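Putative thioesterase yhdA (Lactococcus lactis subsp. lactis, PDB 3GEK) probably acts as a thioesterase of the PaaI family with the hot-dog fold, perhaps hydrolysing 1,4-dihydroxy-2-naphthoyl-CoA. Local coordinates at residues 28-33 with 109-114. The protein carries 7 engineered substitutions. Sequence-based numbering, arbitrary orientation.
Sequences YKFSSK and WEIKIT
W109 NE1, on the indole that meets F30 across the contact, is hydrogen-bonded to S64 OG of helix 49-68, and the same indole lies against A63 of that helix. Strands 28-33 and 109-114 run roughly the same way, their axes 8.9 Å apart at closest, with strand 92-102 hydrogen-bonded between them, so side chains alone must span the gap. F30 and W109 do most of it between them: with F30 CG between the backbone N and the carbonyl carbon (chi1 77°), the phenyl ring turns an edge to the six-membered ring of W109 in a T-shaped stack, planes at 68°, and F30 CD2 sits 3.6 Å from W109 CZ3. Further round the same ring, F30 CZ meets I111 CG1 at 3.7 Å; I111 brings its end round to F30 and also packs on V126 of strand 120-131. An alanine here in place of F30 would remove that edge and is likely to open a gap between the indole, I111 and T59 of the helix. The contact itself is therefore apolar, edge-to-face packing inside the hot-dog fold, between two strands that share a neighbour, while the buried indole N-H is satisfied by the helix.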
ATOM      1  N   TYR A  28      15.279  -7.589 -14.283  1.00 51.91           N
ATOM      2  CA  TYR A  28      14.143  -8.129 -15.024  1.00 51.35           C
ATOM      3  C   TYR A  28      13.051  -7.088 -15.229  1.00 50.96           C
ATOM      4  O   TYR A  28      12.693  -6.348 -14.309  1.00 50.78           O
ATOM      5  CB  TYR A  28      13.566  -9.351 -14.306  1.00 51.45           C
ATOM      6  CG  TYR A  28      14.439 -10.581 -14.396  1.00 51.26           C
ATOM      7  CD1 TYR A  28      14.339 -11.451 -15.480  1.00 51.34           C
ATOM      8  CD2 TYR A  28      15.365 -10.878 -13.397  1.00 50.99           C
ATOM      9  CE1 TYR A  28      15.144 -12.592 -15.572  1.00 51.59           C
ATOM     10  CE2 TYR A  28      16.176 -12.016 -13.480  1.00 51.69           C
ATOM     11  CZ  TYR A  28      16.059 -12.865 -14.571  1.00 51.40           C
ATOM     12  OH  TYR A  28      16.855 -13.989 -14.659  1.00 52.69           O
ATOM     13  N   LYS A  29      12.534  -7.044 -16.450  1.00 50.32           N
ATOM     14  CA  LYS A  29      11.456  -6.146 -16.814  1.00 49.78           C
ATOM     15  C   LYS A  29      10.407  -6.912 -17.612  1.00 49.25           C
ATOM     16  O   LYS A  29      10.709  -7.961 -18.185  1.00 48.74           O
ATOM     17  CB  LYS A  29      11.986  -4.988 -17.657  1.00 49.83           C
ATOM     18  CG  LYS A  29      12.848  -3.988 -16.905  1.00 50.92           C
ATOM     19  CD  LYS A  29      13.545  -3.045 -17.877  1.00 52.38           C
ATOM     20  CE  LYS A  29      14.307  -1.955 -17.140  1.00 53.59           C
ATOM     21  NZ  LYS A  29      15.106  -1.120 -18.085  1.00 54.09           N
ATOM     22  N   PHE A  30       9.180  -6.391 -17.628  1.00 48.39           N
ATOM     23  CA  PHE A  30       8.171  -6.829 -18.592  1.00 47.85           C
ATOM     24  C   PHE A  30       7.463  -5.659 -19.271  1.00 47.62           C
ATOM     25  O   PHE A  30       7.453  -4.540 -18.759  1.00 47.37           O
ATOM     26  CB  PHE A  30       7.166  -7.828 -17.990  1.00 47.63           C
ATOM     27  CG  PHE A  30       6.120  -7.208 -17.101  1.00 47.42           C
ATOM     28  CD1 PHE A  30       4.970  -6.634 -17.641  1.00 47.54           C
ATOM     29  CD2 PHE A  30       6.266  -7.231 -15.721  1.00 46.94           C
ATOM     30  CE1 PHE A  30       4.000  -6.069 -16.820  1.00 47.97           C
ATOM     31  CE2 PHE A  30       5.289  -6.684 -14.893  1.00 48.00           C
ATOM     32  CZ  PHE A  30       4.157  -6.100 -15.444  1.00 47.35           C
ATOM     33  N   SER A  31       6.899  -5.951 -20.440  1.00 47.42           N
ATOM     34  CA  SER A  31       6.110  -5.025 -21.237  1.00 47.46           C
ATOM     35  C   SER A  31       4.803  -5.702 -21.643  1.00 46.97           C
ATOM     36  O   SER A  31       4.744  -6.930 -21.775  1.00 46.76           O
ATOM     37  CB  SER A  31       6.872  -4.659 -22.510  1.00 47.76           C
ATOM     38  OG  SER A  31       7.523  -3.416 -22.381  1.00 49.80           O
ATOM     39  N   SER A  32       3.768  -4.893 -21.864  1.00 46.44           N
ATOM     40  CA  SER A  32       2.490  -5.373 -22.386  1.00 45.98           C
ATOM     41  C   SER A  32       1.568  -4.215 -22.729  1.00 45.83           C
ATOM     42  O   SER A  32       1.823  -3.068 -22.365  1.00 45.69           O
ATOM     43  CB  SER A  32       1.790  -6.309 -21.394  1.00 45.90           C
ATOM     44  OG  SER A  32       1.343  -5.604 -20.251  1.00 46.37           O
ATOM     45  N   LYS A  33       0.495  -4.532 -23.440  1.00 45.69           N
ATOM     46  CA  LYS A  33      -0.544  -3.570 -23.753  1.00 45.90           C
ATOM     47  C   LYS A  33      -1.881  -4.188 -23.381  1.00 45.93           C
ATOM     48  O   LYS A  33      -2.022  -5.416 -23.359  1.00 45.93           O
ATOM     49  CB  LYS A  33      -0.526  -3.201 -25.242  1.00 45.70           C
ATOM     50  CG  LYS A  33       0.764  -2.548 -25.712  1.00 45.79           C
ATOM     51  CD  LYS A  33       0.628  -1.950 -27.099  1.00 46.52           C
ATOM     52  CE  LYS A  33       1.968  -1.426 -27.614  1.00 47.02           C
ATOM     53  NZ  LYS A  33       2.927  -2.533 -27.910  1.00 46.97           N
ATOM     54  N   TRP A 109       7.303  -6.404  -7.844  1.00 46.74           N
ATOM     55  CA  TRP A 109       7.286  -5.696  -9.131  1.00 46.30           C
ATOM     56  C   TRP A 109       6.839  -4.257  -8.974  1.00 46.60           C
ATOM     57  O   TRP A 109       5.863  -3.972  -8.272  1.00 46.84           O
ATOM     58  CB  TRP A 109       6.341  -6.381 -10.122  1.00 45.35           C
ATOM     59  CG  TRP A 109       6.835  -7.678 -10.650  1.00 44.99           C
ATOM     60  CD1 TRP A 109       6.524  -8.923 -10.187  1.00 44.34           C
ATOM     61  CD2 TRP A 109       7.725  -7.872 -11.758  1.00 43.87           C
ATOM     62  NE1 TRP A 109       7.162  -9.881 -10.940  1.00 43.90           N
ATOM     63  CE2 TRP A 109       7.908  -9.263 -11.908  1.00 43.85           C
ATOM     64  CE3 TRP A 109       8.381  -7.004 -12.641  1.00 43.40           C
ATOM     65  CZ2 TRP A 109       8.732  -9.810 -12.900  1.00 43.72           C
ATOM     66  CZ3 TRP A 109       9.195  -7.549 -13.632  1.00 43.94           C
ATOM     67  CH2 TRP A 109       9.359  -8.940 -13.752  1.00 44.00           C
ATOM     68  N   GLU A 110       7.554  -3.355  -9.637  1.00 46.74           N
ATOM     69  CA  GLU A 110       7.131  -1.972  -9.772  1.00 46.92           C
ATOM     70  C   GLU A 110       6.546  -1.805 -11.174  1.00 46.74           C
ATOM     71  O   GLU A 110       7.251  -1.980 -12.176  1.00 46.28           O
ATOM     72  CB  GLU A 110       8.322  -1.044  -9.567  1.00 47.43           C
ATOM     73  CG  GLU A 110       8.070   0.429  -9.847  1.00 49.19           C
ATOM     74  CD  GLU A 110       9.373   1.195  -9.982  1.00 52.54           C
ATOM     75  OE1 GLU A 110      10.023   1.461  -8.944  1.00 52.56           O
ATOM     76  OE2 GLU A 110       9.756   1.518 -11.133  1.00 55.37           O
ATOM     77  N   ILE A 111       5.258  -1.472 -11.233  1.00 46.24           N
ATOM     78  CA  ILE A 111       4.519  -1.462 -12.493  1.00 46.19           C
ATOM     79  C   ILE A 111       3.911  -0.093 -12.796  1.00 46.27           C
ATOM     80  O   ILE A 111       3.161   0.464 -11.996  1.00 46.28           O
ATOM     81  CB  ILE A 111       3.425  -2.566 -12.510  1.00 46.16           C
ATOM     82  CG1 ILE A 111       4.068  -3.949 -12.383  1.00 46.11           C
ATOM     83  CG2 ILE A 111       2.562  -2.481 -13.781  1.00 46.13           C
ATOM     84  CD1 ILE A 111       3.146  -5.038 -11.840  1.00 46.95           C
ATOM     85  N   LYS A 112       4.240   0.441 -13.964  1.00 46.47           N
ATOM     86  CA  LYS A 112       3.675   1.702 -14.407  1.00 46.74           C
ATOM     87  C   LYS A 112       2.651   1.466 -15.512  1.00 46.46           C
ATOM     88  O   LYS A 112       2.945   0.831 -16.523  1.00 46.11           O
ATOM     89  CB  LYS A 112       4.783   2.659 -14.866  1.00 47.29           C
ATOM     90  CG  LYS A 112       5.725   3.083 -13.738  1.00 48.96           C
ATOM     91  CD  LYS A 112       6.647   4.215 -14.167  1.00 53.26           C
ATOM     92  CE  LYS A 112       7.804   4.398 -13.188  1.00 54.92           C
ATOM     93  NZ  LYS A 112       8.717   3.206 -13.167  1.00 56.07           N
ATOM     94  N   ILE A 113       1.437   1.960 -15.295  1.00 46.08           N
ATOM     95  CA  ILE A 113       0.404   1.917 -16.318  1.00 45.88           C
ATOM     96  C   ILE A 113       0.299   3.285 -16.965  1.00 46.00           C
ATOM     97  O   ILE A 113       0.079   4.297 -16.298  1.00 45.57           O
ATOM     98  CB  ILE A 113      -0.944   1.415 -15.761  1.00 46.13           C
ATOM     99  CG1 ILE A 113      -0.777  -0.045 -15.296  1.00 46.37           C
ATOM    100  CG2 ILE A 113      -2.066   1.543 -16.817  1.00 44.82           C
ATOM    101  CD1 ILE A 113      -1.837  -0.516 -14.382  1.00 48.55           C
ATOM    102  N   THR A 114       0.459   3.289 -18.281  1.00 46.22           N
ATOM    103  CA  THR A 114       0.692   4.495 -19.035  1.00 46.57           C
ATOM    104  C   THR A 114      -0.245   4.503 -20.249  1.00 46.69           C
ATOM    105  O   THR A 114      -0.605   3.444 -20.761  1.00 46.47           O
ATOM    106  CB  THR A 114       2.191   4.537 -19.436  1.00 46.62           C
ATOM    107  OG1 THR A 114       2.749   5.825 -19.160  1.00 48.26           O
ATOM    108  CG2 THR A 114       2.408   4.166 -20.882  1.00 46.45           C
TER